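Local coordinates for gene 2 protein (PDB 5C12) that supplies the nuclease domain of the phage Sf6 large terminase subunit, which cuts viral DNA for packaging and binds magnesium ions in its active site, at residues Ala50-Asp55 and Ser247-Asp252; Lys61-Arg66 and Asp87-Leu92; His100-Gly105 and Cys257-Ala262; Asp104-Gly109 and Lys131-Pro136; Lys168-Tyr173 and Leu231-Ala236. The protein carries 1 engineered substitution. All blocks are in the same frame, centred on the assembly; numbering follows the deposited sequence.

Contacts 1 and 2 are buried, contacts 3 and 5 partly buried, and contact 4 lies at the surface. Contacts 1, 2 and 3 rest on neighbouring strands of one mixed sheet: 47-52 in contact 1, 61-67 in contact 2 and 100-104 in contact 3. Contact 1 is polar and built round magnesium, although it is buried. Contact 2 is aromatic and aliphatic packing against a helix. Contacts 3 and 4 share Asp104 and Gly105 and touch the other, probably alternative, magnesium position, but contact 3 itself is mostly apolar and sulfur-aromatic packing, while contact 4 is a salt bridge with hydrogen bonds. Contact 5 lies beside the metal site, where Tyr173 meets Asp252 of contact 1.

Contact 1: Ala50-Asp55 and Ser247-Asp252; sequences AHDPSD and SPNLAD. With MG (magnesium ion), chain C.
Ser247 opens the second segment with its OG against the carboxylate of Asp55. The Ser247 OG to Asp55 OD2 distance is 2.3 Å, too short for an ordinary hydrogen bond, so the detail of this pair is doubtful. Water 3 also donates to Ser247 OG. Pro248 sits at the N-cap position and turns the chain into the helix. Asn249 then faces Asp52 across the contact. Its OD1 is 3.6 Å from Asp52 OD1, and the amide and carboxylate planes stand 84° apart. Asn249 does not touch the metal here, but water 3 links its OD1 to the magnesium ion. Manganese has been seen bound to Asn249 in another structure of this protein. The site is that of an RNase H-like nuclease: acidic groups from a strand end and from a helix share a metal. Asp252, one turn on, completes the protein part of the shell. The magnesium ion is 2.2 Å from Asp252 OD2 and 2.0 Å from Asp52 OD2, and four waters make six ligands. The two carboxylates are nearly coplanar, 2° apart. Asp252 OD1 is hydrogen-bonded to Tyr173 OH, a second-shell hold on this ligand. Asp52 has its CG anti to the backbone N (chi1 179°), which points the carboxylate at the helix. Its OD1 accepts from Ser54 N at 2.7 Å, an Asx turn. Asp55 OD1 accepts from water 2 and lies near water 1.

Contact 2: Lys61-Arg66 and Asp87-Leu92; sequences KGYASR and DWATSL
Tyr63 lies against Ala89 and Leu92 where helix 82-95 packs on one face of the sheet of this RNase H-like fold. The local axes of strand and helix run almost parallel, 10° apart, with a closest approach of 9.2 Å. Tyr63 is the main bump of the strand. Its CG is anti to the backbone N (chi1 173°), and the ring reaches to the helix beside Ala89. Tyr63 CD2 is 4.1 Å from Ala89 CB. Leu92 answers from the helix. Its CB stands over one face of the tyrosine ring, 3.7 Å from the centroid and 18° off the normal, a CH-pi contact. The CD1 branch of Leu92 fills the notch between two rings: it lies over a face of the Trp88 indole and also meets the Tyr63 ring, with CD1 3.8 Å from Tyr63 CG. Trp88 reaches back toward the start of the strand. Gly62 has no side chain, and its carbonyl carbon meets the indole at the edge, near the ring plane. Lys61 CB rests 4.0 Å from Trp88 CZ3, but the amine turns away to backbone carbonyls that include Gly57 O and Met80 O. Tyr63 OH is hydrogen-bonded to Asp96 and Ser49. At the closest point of the indole to the strand, Trp88 CH2 rests 3.7 Å from Tyr63 CB.

Contact 3: His100-Gly105 and Cys257-Ala262; sequences HYLWDG and CMHCPA. With MG (magnesium ion), chain B.
His100 and Leu102 lie on a strand that leads into the metal site of the nuclease, and the last modelled residues, 257-262, pack across them. His100 meets the tail mainly through Cys260 and Pro261. Cys260 SG is 3.5 Å from His100 CD2 and 4.2 Å from the ring centroid, 41° off the ring normal, so the sulfur approaches obliquely. Pro261 CG comes within 3.6 Å of His100 ND1, and the two side chains cross at a slant. His100 CG is anti to the carbonyl carbon (chi1 -53°), which turns the imidazole to the tail. The same ND1 is hydrogen-bonded to Thr126 on the next strand. Leu102 lies against His259, the two side chains crossing at about a right angle. Leu102 CD1 lies 3.6 Å from His259 O, and Leu102 CD2 lies 4.0 Å from His259 CD2. The carbonyl oxygen of His259 is buried here and has no polar partner. The His259 ring goes on to meet Phe172 and Phe137. At the far end of the strand Asp104 OD2 binds a magnesium ion at 2.0 Å. A strand ending in such a metal-binding aspartate is characteristic of the RNase H-like fold of terminase nucleases.

Contact 4: Asp104-Gly109 and Lys131-Pro136; sequences DGDGVG and KGSESP. With MG (magnesium ion), chain B.
Asp106 puts its carboxylate into the turn formed by Lys131 to Glu134, and both oxygens find donors there. OD1 of Asp106 takes a salt bridge from Lys131 NZ at 2.8 Å, met almost head-on to the C-O bond. The lysine chain bends at chi3 and chi4 to bring its amine back to the acid. OD2 of Asp106 accepts two bonds from one residue. Ser133 OG donates to Asp106 OD2 at 2.9 Å, and OD2 uses its syn lone pair. Ser133 N donates to the same OD2 at 3.0 Å, also on the syn side but tilted out of the carboxylate plane. The serine hydroxyl sits between its own N and carbonyl carbon (chi1 61°), and this lets N and OG grip the oxygen together. Two waters bridge the loops. Water 5 donates to Asp104 OD1 and accepts from Gly132 N. Water 6 donates to Gly105 O and accepts from Lys131 NZ. Asp104 OD1 also accepts from Asp106 N at 2.9 Å, an Asx turn, and the same residue is a metal ligand. One carboxylate thus serves both the loop and the metal site. The two loops follow the parallel neighbouring strands 100-104 and 126-130, which are joined through helix 113-119 in a beta-alpha-beta crossover. Helix 168-189 begins beside the second loop, where Glu134 forms a salt bridge with Lys168.

Contact 5: Lys168-Tyr173 and Leu231-Ala236; sequences KRAQFY and LELMTA. Engineered in segment 231-236: Ala236 (natural residue Lys).
Ala170 and Glu232 bring the two backbones closest, with their CA atoms 5.4 Å apart. Segment 168-173 is the first part of a helix. Segment 231-235 runs extended beside it, and Thr235 then caps the start of the next helix. Because Ala170 is small, the chain can come close: Ala170 CB is 3.4 Å from Leu231 O. Leu233 is the apolar plug of the contact. Its CD1 branch meets Tyr173 CB at 3.4 Å and also lies near CG and CD2 of that ring, approaching it obliquely. Arg169 supplies the polar part. Its CG is anti to the backbone N (chi1 173°) and the chain stays extended to NE, so the guanidinium reaches past Leu233 to the carbonyl of Met234. Arg169 NH2 donates to Met234 O at 3.1 Å with an angle of 157°. The bond lies in the carbonyl plane and near the guanidinium plane. Arg169 NE makes a second, weak bond to the same oxygen. Tyr173 CE2 lies over one guanidinium face. Ala236 is an engineered residue and lies near Asp55. Helix 249-256 packs on Tyr173 and Phe172 through Ala251 and Met255. Phe172 also touches Phe130 of strand 126-130, while Leu231 touches Val164 of helix 161-164.

Contact 1: Ala50-Asp55 and Ser247-Asp252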
# COMPACT_ATOMS: atom_id res chain seq x y z
N ALA A 50 1.80 4.55 5.71
CA ALA A 50 2.87 4.66 4.74
C ALA A 50 2.70 5.88 3.86
O ALA A 50 1.60 6.39 3.65
CB ALA A 50 2.98 3.38 3.88
N HIS A 51 3.83 6.37 3.36
CA HIS A 51 3.92 7.60 2.61
C HIS A 51 4.68 7.41 1.32
O HIS A 51 5.79 6.86 1.28
CB HIS A 51 4.66 8.64 3.47
CG HIS A 51 5.02 9.92 2.76
ND1 HIS A 51 4.12 10.67 2.04
CD2 HIS A 51 6.19 10.62 2.75
CE1 HIS A 51 4.72 11.75 1.57
NE2 HIS A 51 5.98 11.74 1.99
N ASP A 52 4.09 7.92 0.24
CA ASP A 52 4.72 7.98 -1.06
C ASP A 52 5.05 9.43 -1.34
O ASP A 52 4.16 10.26 -1.52
CB ASP A 52 3.79 7.44 -2.14
CG ASP A 52 4.42 7.51 -3.50
OD1 ASP A 52 5.26 8.41 -3.71
OD2 ASP A 52 4.10 6.67 -4.36
N PRO A 53 6.34 9.77 -1.34
CA PRO A 53 6.75 11.17 -1.45
C PRO A 53 6.73 11.75 -2.87
O PRO A 53 7.22 12.86 -3.11
CB PRO A 53 8.18 11.13 -0.92
CG PRO A 53 8.66 9.82 -1.31
CD PRO A 53 7.49 8.87 -1.17
N SER A 54 6.15 10.97 -3.78
CA SER A 54 6.01 11.32 -5.20
C SER A 54 7.27 10.87 -5.90
O SER A 54 8.25 10.56 -5.25
CB SER A 54 5.72 12.81 -5.45
OG SER A 54 6.89 13.62 -5.37
N ASP A 55 7.18 10.75 -7.22
CA ASP A 55 8.36 10.68 -8.08
C ASP A 55 8.56 12.13 -8.46
O ASP A 55 7.60 12.81 -8.81
CB ASP A 55 8.10 9.85 -9.34
CG ASP A 55 7.18 8.66 -9.11
OD1 ASP A 55 7.41 7.87 -8.16
OD2 ASP A 55 6.22 8.51 -9.89
N SER A 247 1.45 9.12 -11.83
CA SER A 247 2.03 8.28 -10.79
C SER A 247 0.96 7.93 -9.76
O SER A 247 0.24 8.81 -9.29
CB SER A 247 3.19 9.01 -10.12
OG SER A 247 4.00 8.09 -9.41
N PRO A 248 0.83 6.63 -9.44
CA PRO A 248 -0.25 6.18 -8.56
C PRO A 248 0.16 6.23 -7.09
O PRO A 248 0.34 5.19 -6.45
CB PRO A 248 -0.48 4.75 -9.04
CG PRO A 248 0.90 4.27 -9.41
CD PRO A 248 1.56 5.49 -10.03
N ASN A 249 0.31 7.44 -6.57
CA ASN A 249 0.88 7.59 -5.23
C ASN A 249 -0.01 7.09 -4.11
O ASN A 249 0.49 6.65 -3.07
CB ASN A 249 1.24 9.03 -4.95
CG ASN A 249 1.88 9.70 -6.13
OD1 ASN A 249 3.05 9.52 -6.37
ND2 ASN A 249 1.10 10.50 -6.87
N LEU A 250 -1.33 7.18 -4.28
CA LEU A 250 -2.24 6.67 -3.26
C LEU A 250 -2.17 5.14 -3.23
O LEU A 250 -2.10 4.53 -2.15
CB LEU A 250 -3.69 7.11 -3.52
CG LEU A 250 -3.96 8.59 -3.64
CD1 LEU A 250 -5.41 8.78 -4.04
CD2 LEU A 250 -3.64 9.27 -2.32
N ALA A 251 -2.20 4.52 -4.42
CA ALA A 251 -2.05 3.06 -4.53
C ALA A 251 -0.74 2.58 -3.92
O ALA A 251 -0.72 1.60 -3.20
CB ALA A 251 -2.14 2.61 -6.00
N ASP A 252 0.34 3.31 -4.21
CA ASP A 252 1.65 2.90 -3.70
C ASP A 252 1.71 3.00 -2.18
O ASP A 252 2.33 2.17 -1.51
CB ASP A 252 2.76 3.77 -4.31
CG ASP A 252 3.09 3.42 -5.75
OD1 ASP A 252 2.56 2.43 -6.33
OD2 ASP A 252 3.90 4.16 -6.33
MG MG C . 5.07 5.99 -6.00
O HOH W 1 6.40 7.34 -5.93
O HOH W 2 6.06 5.43 -7.73
O HOH W 3 3.79 7.20 -7.11
O HOH W 4 6.29 4.57 -4.91

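Contact 2: Lys61-Arg66 and Asp87-Leu92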
# COMPACT_ATOMS: atom_id res chain seq x y z
N LYS A 61 1.53 13.76 -3.52
CA LYS A 61 2.04 12.73 -2.64
C LYS A 61 0.93 11.86 -2.06
O LYS A 61 -0.24 12.25 -2.09
CB LYS A 61 2.82 13.37 -1.51
CG LYS A 61 4.02 14.18 -2.01
CD LYS A 61 4.56 15.15 -1.01
CE LYS A 61 5.85 15.74 -1.53
NZ LYS A 61 5.68 16.42 -2.84
N GLY A 62 1.29 10.72 -1.51
CA GLY A 62 0.29 9.81 -0.99
C GLY A 62 0.54 9.40 0.44
O GLY A 62 1.70 9.34 0.90
N TYR A 63 -0.55 9.13 1.15
CA TYR A 63 -0.52 8.56 2.49
C TYR A 63 -1.66 7.57 2.64
O TYR A 63 -2.75 7.79 2.14
CB TYR A 63 -0.65 9.65 3.53
CG TYR A 63 -0.82 9.19 4.95
CD1 TYR A 63 -2.05 8.83 5.45
CD2 TYR A 63 0.27 9.09 5.80
CE1 TYR A 63 -2.20 8.41 6.75
CE2 TYR A 63 0.12 8.68 7.08
CZ TYR A 63 -1.10 8.33 7.57
OH TYR A 63 -1.21 7.95 8.89
N ALA A 64 -1.39 6.49 3.35
CA ALA A 64 -2.43 5.51 3.65
C ALA A 64 -2.22 5.00 5.05
O ALA A 64 -1.08 4.92 5.51
CB ALA A 64 -2.39 4.38 2.66
N SER A 65 -3.30 4.65 5.74
CA SER A 65 -3.16 4.04 7.05
C SER A 65 -4.24 2.99 7.25
O SER A 65 -5.37 3.17 6.79
CB SER A 65 -3.27 5.09 8.15
OG SER A 65 -3.01 4.52 9.41
N ARG A 66 -3.88 1.92 7.95
CA ARG A 66 -4.85 0.91 8.32
C ARG A 66 -4.67 0.51 9.77
O ARG A 66 -3.56 0.60 10.33
CB ARG A 66 -4.68 -0.32 7.43
CG ARG A 66 -3.38 -1.08 7.59
CD ARG A 66 -3.22 -2.18 6.57
NE ARG A 66 -1.92 -2.85 6.63
CZ ARG A 66 -1.66 -3.98 7.26
NH1 ARG A 66 -2.60 -4.64 7.94
NH2 ARG A 66 -0.44 -4.50 7.19
N ASP A 87 6.79 15.98 6.57
CA ASP A 87 6.19 16.56 7.77
C ASP A 87 4.69 16.25 7.79
O ASP A 87 4.12 15.84 8.80
CB ASP A 87 6.37 18.06 7.79
CG ASP A 87 5.84 18.68 9.07
OD1 ASP A 87 6.17 18.17 10.16
OD2 ASP A 87 5.09 19.68 8.98
N TRP A 88 4.06 16.45 6.64
CA TRP A 88 2.64 16.15 6.50
C TRP A 88 2.32 14.70 6.82
O TRP A 88 1.40 14.40 7.60
CB TRP A 88 2.22 16.53 5.07
CG TRP A 88 0.89 15.95 4.62
CD1 TRP A 88 -0.36 16.36 4.99
CD2 TRP A 88 0.70 14.90 3.67
NE1 TRP A 88 -1.31 15.60 4.35
CE2 TRP A 88 -0.69 14.71 3.52
CE3 TRP A 88 1.57 14.09 2.93
CZ2 TRP A 88 -1.22 13.75 2.68
CZ3 TRP A 88 1.04 13.14 2.10
CH2 TRP A 88 -0.35 12.97 1.99
N ALA A 89 3.07 13.77 6.23
CA ALA A 89 2.77 12.36 6.36
C ALA A 89 3.07 11.84 7.76
O ALA A 89 2.32 11.04 8.30
CB ALA A 89 3.56 11.58 5.36
N THR A 90 4.17 12.30 8.34
CA THR A 90 4.50 11.86 9.70
C THR A 90 3.51 12.43 10.70
O THR A 90 3.15 11.77 11.67
CB THR A 90 5.96 12.20 10.11
OG1 THR A 90 6.22 13.60 9.97
CG2 THR A 90 6.95 11.39 9.25
N SER A 91 3.05 13.65 10.48
CA SER A 91 2.02 14.22 11.33
C SER A 91 0.72 13.42 11.22
O SER A 91 0.06 13.17 12.22
CB SER A 91 1.79 15.68 11.00
OG SER A 91 2.87 16.45 11.49
N LEU A 92 0.35 12.99 10.02
CA LEU A 92 -0.81 12.09 9.87
C LEU A 92 -0.61 10.78 10.62
O LEU A 92 -1.52 10.28 11.27
CB LEU A 92 -1.15 11.82 8.40
CG LEU A 92 -1.83 12.98 7.65
CD1 LEU A 92 -1.96 12.60 6.19
CD2 LEU A 92 -3.18 13.30 8.27

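Contact 3: His100-Gly105 and Cys257-Ala262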
# COMPACT_ATOMS: atom_id res chain seq x y z
N HIS A 100 3.64 1.74 13.21
CA HIS A 100 4.66 1.57 12.19
C HIS A 100 4.40 2.52 11.05
O HIS A 100 3.27 2.62 10.58
CB HIS A 100 4.64 0.13 11.67
CG HIS A 100 4.74 -0.90 12.74
ND1 HIS A 100 5.91 -1.17 13.41
CD2 HIS A 100 3.81 -1.74 13.26
CE1 HIS A 100 5.70 -2.12 14.30
NE2 HIS A 100 4.44 -2.49 14.22
N TYR A 101 5.44 3.16 10.57
CA TYR A 101 5.38 4.06 9.43
C TYR A 101 6.42 3.62 8.43
O TYR A 101 7.56 3.35 8.80
CB TYR A 101 5.71 5.46 9.88
CG TYR A 101 5.89 6.50 8.82
CD1 TYR A 101 7.14 6.82 8.34
CD2 TYR A 101 4.80 7.24 8.35
CE1 TYR A 101 7.31 7.79 7.40
CE2 TYR A 101 4.97 8.22 7.41
CZ TYR A 101 6.23 8.49 6.93
OH TYR A 101 6.46 9.49 6.02
N LEU A 102 6.01 3.56 7.16
CA LEU A 102 6.92 3.28 6.06
C LEU A 102 6.88 4.42 5.06
O LEU A 102 5.89 5.15 4.96
CB LEU A 102 6.56 1.98 5.35
CG LEU A 102 6.48 0.73 6.23
CD1 LEU A 102 5.04 0.54 6.70
CD2 LEU A 102 6.95 -0.50 5.48
N TRP A 103 7.97 4.59 4.30
CA TRP A 103 7.93 5.51 3.19
C TRP A 103 8.81 5.01 2.08
O TRP A 103 9.75 4.25 2.32
CB TRP A 103 8.35 6.92 3.63
CG TRP A 103 9.84 7.14 3.67
CD1 TRP A 103 10.59 7.75 2.71
CD2 TRP A 103 10.74 6.77 4.72
NE1 TRP A 103 11.91 7.77 3.09
CE2 TRP A 103 12.03 7.16 4.31
CE3 TRP A 103 10.59 6.11 5.94
CZ2 TRP A 103 13.15 6.94 5.10
CZ3 TRP A 103 11.70 5.86 6.70
CH2 TRP A 103 12.97 6.29 6.29
N ASP A 104 8.52 5.44 0.86
CA ASP A 104 9.28 5.03 -0.31
C ASP A 104 10.60 5.77 -0.35
O ASP A 104 10.65 6.98 -0.50
CB ASP A 104 8.47 5.29 -1.58
CG ASP A 104 9.21 4.95 -2.85
OD1 ASP A 104 10.28 4.30 -2.81
OD2 ASP A 104 8.74 5.36 -3.92
N GLY A 105 11.68 5.01 -0.20
CA GLY A 105 13.01 5.58 -0.24
C GLY A 105 13.80 5.20 -1.47
O GLY A 105 15.02 5.45 -1.53
N CYS A 257 1.85 -0.12 3.03
CA CYS A 257 1.18 -0.48 4.28
C CYS A 257 0.96 -1.96 4.49
O CYS A 257 0.65 -2.38 5.60
CB CYS A 257 -0.21 0.15 4.32
SG CYS A 257 -0.12 1.81 4.80
N MET A 258 1.03 -2.75 3.42
CA MET A 258 0.87 -4.18 3.51
C MET A 258 2.01 -4.84 4.21
O MET A 258 1.88 -5.94 4.68
CB MET A 258 0.73 -4.81 2.12
CG MET A 258 -0.46 -4.28 1.32
SD MET A 258 -2.05 -4.78 2.03
CE MET A 258 -2.52 -3.33 2.95
N HIS A 259 3.15 -4.13 4.31
CA HIS A 259 4.29 -4.72 4.97
C HIS A 259 4.27 -4.20 6.39
O HIS A 259 4.38 -2.98 6.59
CB HIS A 259 5.56 -4.31 4.25
CG HIS A 259 6.80 -4.86 4.86
ND1 HIS A 259 6.88 -6.12 5.42
CD2 HIS A 259 8.03 -4.30 5.02
CE1 HIS A 259 8.09 -6.31 5.89
NE2 HIS A 259 8.81 -5.23 5.66
N CYS A 260 4.06 -5.08 7.36
CA CYS A 260 4.21 -4.71 8.76
C CYS A 260 5.59 -5.14 9.25
O CYS A 260 5.83 -6.33 9.47
CB CYS A 260 3.11 -5.32 9.63
SG CYS A 260 3.02 -4.55 11.26
N PRO A 261 6.51 -4.18 9.42
CA PRO A 261 7.94 -4.40 9.67
C PRO A 261 8.32 -5.38 10.79
O PRO A 261 9.19 -6.22 10.56
CB PRO A 261 8.47 -2.99 10.01
CG PRO A 261 7.27 -2.15 10.20
CD PRO A 261 6.19 -2.74 9.36
N ALA A 262 7.72 -5.27 11.97
CA ALA A 262 8.12 -6.13 13.09
C ALA A 262 7.15 -5.99 14.26
O ALA A 262 7.43 -6.43 15.37
CB ALA A 262 9.55 -5.80 13.56
MG MG B . 7.27 6.21 -5.04
O HOH W 4 6.29 4.57 -4.91
O HOH W 1 6.40 7.34 -5.93

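Contact 4: Asp104-Gly109 and Lys131-Pro136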
# COMPACT_ATOMS: atom_id res chain seq x y z
N ASP A 104 8.52 5.44 0.86
CA ASP A 104 9.28 5.03 -0.31
C ASP A 104 10.60 5.77 -0.35
O ASP A 104 10.65 6.98 -0.50
CB ASP A 104 8.47 5.29 -1.58
CG ASP A 104 9.21 4.95 -2.85
OD1 ASP A 104 10.28 4.30 -2.81
OD2 ASP A 104 8.74 5.36 -3.92
N GLY A 105 11.68 5.01 -0.20
CA GLY A 105 13.01 5.58 -0.24
C GLY A 105 13.80 5.20 -1.47
O GLY A 105 15.02 5.45 -1.53
N ASP A 106 13.13 4.63 -2.47
CA ASP A 106 13.82 4.12 -3.66
C ASP A 106 14.21 5.26 -4.58
O ASP A 106 15.04 5.09 -5.48
CB ASP A 106 12.94 3.13 -4.42
CG ASP A 106 13.63 1.80 -4.70
OD1 ASP A 106 14.79 1.62 -4.29
OD2 ASP A 106 12.99 0.92 -5.32
N GLY A 107 13.63 6.43 -4.36
CA GLY A 107 13.89 7.57 -5.23
C GLY A 107 14.18 8.84 -4.47
O GLY A 107 15.10 8.91 -3.66
N VAL A 108 13.36 9.86 -4.72
CA VAL A 108 13.60 11.18 -4.14
C VAL A 108 13.49 11.17 -2.62
O VAL A 108 13.98 12.07 -1.95
CB VAL A 108 12.64 12.25 -4.73
CG1 VAL A 108 12.85 12.37 -6.23
CG2 VAL A 108 11.20 11.91 -4.41
N GLY A 109 12.85 10.14 -2.06
CA GLY A 109 12.71 10.02 -0.62
C GLY A 109 13.84 9.30 0.10
O GLY A 109 13.75 9.08 1.31
N LYS A 131 11.91 0.00 -0.11
CA LYS A 131 12.53 0.07 -1.42
C LYS A 131 11.98 -1.07 -2.27
O LYS A 131 12.37 -2.23 -2.12
CB LYS A 131 14.05 -0.04 -1.31
CG LYS A 131 14.72 1.16 -0.59
CD LYS A 131 16.21 0.94 -0.35
CE LYS A 131 16.98 0.72 -1.64
NZ LYS A 131 16.95 1.92 -2.51
N GLY A 132 11.08 -0.69 -3.17
CA GLY A 132 10.32 -1.62 -3.97
C GLY A 132 11.18 -2.48 -4.87
O GLY A 132 10.76 -3.56 -5.29
N SER A 133 12.37 -1.97 -5.21
CA SER A 133 13.27 -2.66 -6.12
C SER A 133 14.07 -3.76 -5.44
O SER A 133 14.70 -4.56 -6.12
CB SER A 133 14.24 -1.67 -6.75
OG SER A 133 15.03 -1.04 -5.76
N GLU A 134 14.04 -3.82 -4.12
CA GLU A 134 14.76 -4.88 -3.40
C GLU A 134 14.14 -6.24 -3.68
O GLU A 134 12.95 -6.34 -3.98
CB GLU A 134 14.72 -4.65 -1.90
CG GLU A 134 15.61 -3.52 -1.42
CD GLU A 134 15.48 -3.27 0.06
OE1 GLU A 134 14.60 -3.87 0.71
OE2 GLU A 134 16.27 -2.44 0.57
N SER A 135 14.93 -7.30 -3.55
CA SER A 135 14.39 -8.64 -3.53
C SER A 135 13.33 -8.76 -2.45
O SER A 135 13.33 -7.99 -1.48
CB SER A 135 15.50 -9.67 -3.26
OG SER A 135 16.38 -9.73 -4.36
N PRO A 136 12.42 -9.72 -2.60
CA PRO A 136 11.29 -9.81 -1.67
C PRO A 136 11.71 -10.07 -0.24
O PRO A 136 12.76 -10.64 0.06
CB PRO A 136 10.48 -10.98 -2.22
CG PRO A 136 10.87 -11.06 -3.66
CD PRO A 136 12.29 -10.67 -3.71
MG MG B . 7.27 6.21 -5.04
O HOH W 5 9.83 1.80 -3.59
O HOH W 6 17.33 4.60 -1.72
O HOH W 4 6.29 4.57 -4.91
O HOH W 1 6.40 7.34 -5.93

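Contact 5: Lys168-Tyr173 and Leu231-Ala236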
# COMPACT_ATOMS: atom_id res chain seq x y z
N LYS A 168 10.06 -6.39 -3.94
CA LYS A 168 9.09 -6.02 -2.93
C LYS A 168 7.87 -5.31 -3.50
O LYS A 168 6.76 -5.50 -3.01
CB LYS A 168 9.75 -5.14 -1.85
CG LYS A 168 10.63 -5.93 -0.90
CD LYS A 168 11.23 -5.03 0.19
CE LYS A 168 11.93 -5.84 1.25
NZ LYS A 168 13.21 -6.38 0.76
N ARG A 169 8.06 -4.49 -4.53
CA ARG A 169 6.94 -3.80 -5.14
C ARG A 169 5.91 -4.85 -5.60
O ARG A 169 4.71 -4.72 -5.36
CB ARG A 169 7.40 -2.94 -6.33
CG ARG A 169 6.28 -2.30 -7.15
CD ARG A 169 6.88 -1.35 -8.21
NE ARG A 169 5.89 -0.76 -9.12
CZ ARG A 169 5.13 0.29 -8.82
NH1 ARG A 169 5.23 0.89 -7.63
NH2 ARG A 169 4.27 0.76 -9.72
N ALA A 170 6.36 -5.89 -6.28
CA ALA A 170 5.45 -6.93 -6.72
C ALA A 170 4.90 -7.72 -5.55
O ALA A 170 3.70 -8.01 -5.50
CB ALA A 170 6.13 -7.86 -7.71
N GLN A 171 5.75 -8.09 -4.62
CA GLN A 171 5.32 -8.86 -3.47
C GLN A 171 4.19 -8.18 -2.71
O GLN A 171 3.17 -8.80 -2.40
CB GLN A 171 6.50 -9.08 -2.53
CG GLN A 171 6.18 -9.80 -1.24
CD GLN A 171 7.41 -9.97 -0.41
OE1 GLN A 171 8.31 -9.13 -0.43
NE2 GLN A 171 7.48 -11.08 0.31
N PHE A 172 4.34 -6.90 -2.42
CA PHE A 172 3.34 -6.24 -1.60
C PHE A 172 2.13 -5.78 -2.37
O PHE A 172 1.04 -5.76 -1.79
CB PHE A 172 3.98 -5.20 -0.69
CG PHE A 172 4.83 -5.84 0.35
CD1 PHE A 172 4.24 -6.57 1.36
CD2 PHE A 172 6.21 -5.86 0.23
CE1 PHE A 172 4.99 -7.23 2.29
CE2 PHE A 172 6.98 -6.53 1.17
CZ PHE A 172 6.37 -7.23 2.19
N TYR A 173 2.25 -5.47 -3.66
CA TYR A 173 1.05 -5.23 -4.46
C TYR A 173 0.22 -6.52 -4.57
O TYR A 173 -1.01 -6.47 -4.53
CB TYR A 173 1.35 -4.66 -5.85
CG TYR A 173 1.14 -3.17 -5.96
CD1 TYR A 173 -0.12 -2.63 -5.72
CD2 TYR A 173 2.18 -2.29 -6.27
CE1 TYR A 173 -0.33 -1.31 -5.80
CE2 TYR A 173 1.97 -0.93 -6.35
CZ TYR A 173 0.69 -0.44 -6.11
OH TYR A 173 0.44 0.89 -6.16
N LEU A 231 6.76 -12.68 -11.10
CA LEU A 231 5.75 -11.63 -11.13
C LEU A 231 6.48 -10.30 -10.97
O LEU A 231 7.27 -10.11 -10.04
CB LEU A 231 4.71 -11.83 -10.03
CG LEU A 231 3.80 -13.05 -10.23
CD1 LEU A 231 2.93 -13.24 -9.00
CD2 LEU A 231 2.98 -12.96 -11.50
N GLU A 232 6.20 -9.38 -11.87
CA GLU A 232 6.81 -8.07 -11.85
C GLU A 232 5.76 -7.08 -12.37
O GLU A 232 4.97 -7.43 -13.24
CB GLU A 232 8.06 -8.04 -12.73
CG GLU A 232 8.84 -6.74 -12.62
CD GLU A 232 10.07 -6.69 -13.52
OE1 GLU A 232 10.36 -7.67 -14.26
OE2 GLU A 232 10.74 -5.64 -13.51
N LEU A 233 5.76 -5.88 -11.82
CA LEU A 233 4.80 -4.84 -12.20
C LEU A 233 5.46 -3.73 -13.02
O LEU A 233 6.66 -3.52 -12.93
CB LEU A 233 4.17 -4.25 -10.96
CG LEU A 233 3.45 -5.30 -10.12
CD1 LEU A 233 2.95 -4.65 -8.84
CD2 LEU A 233 2.32 -5.96 -10.88
N MET A 234 4.67 -3.04 -13.82
CA MET A 234 5.16 -1.85 -14.49
C MET A 234 5.53 -0.82 -13.44
O MET A 234 4.86 -0.68 -12.41
CB MET A 234 4.08 -1.25 -15.39
CG MET A 234 3.73 -2.06 -16.61
SD MET A 234 2.56 -1.19 -17.67
CE MET A 234 3.37 0.38 -17.89
N THR A 235 6.62 -0.11 -13.69
CA THR A 235 7.02 1.00 -12.84
C THR A 235 6.16 2.21 -13.18
O THR A 235 5.52 2.26 -14.24
CB THR A 235 8.47 1.39 -13.10
OG1 THR A 235 8.61 1.80 -14.47
CG2 THR A 235 9.40 0.22 -12.83
N ALA A 236 6.15 3.19 -12.28
CA ALA A 236 5.47 4.45 -12.54
C ALA A 236 5.96 5.08 -13.84
O ALA A 236 5.17 5.59 -14.62
CB ALA A 236 5.68 5.42 -11.38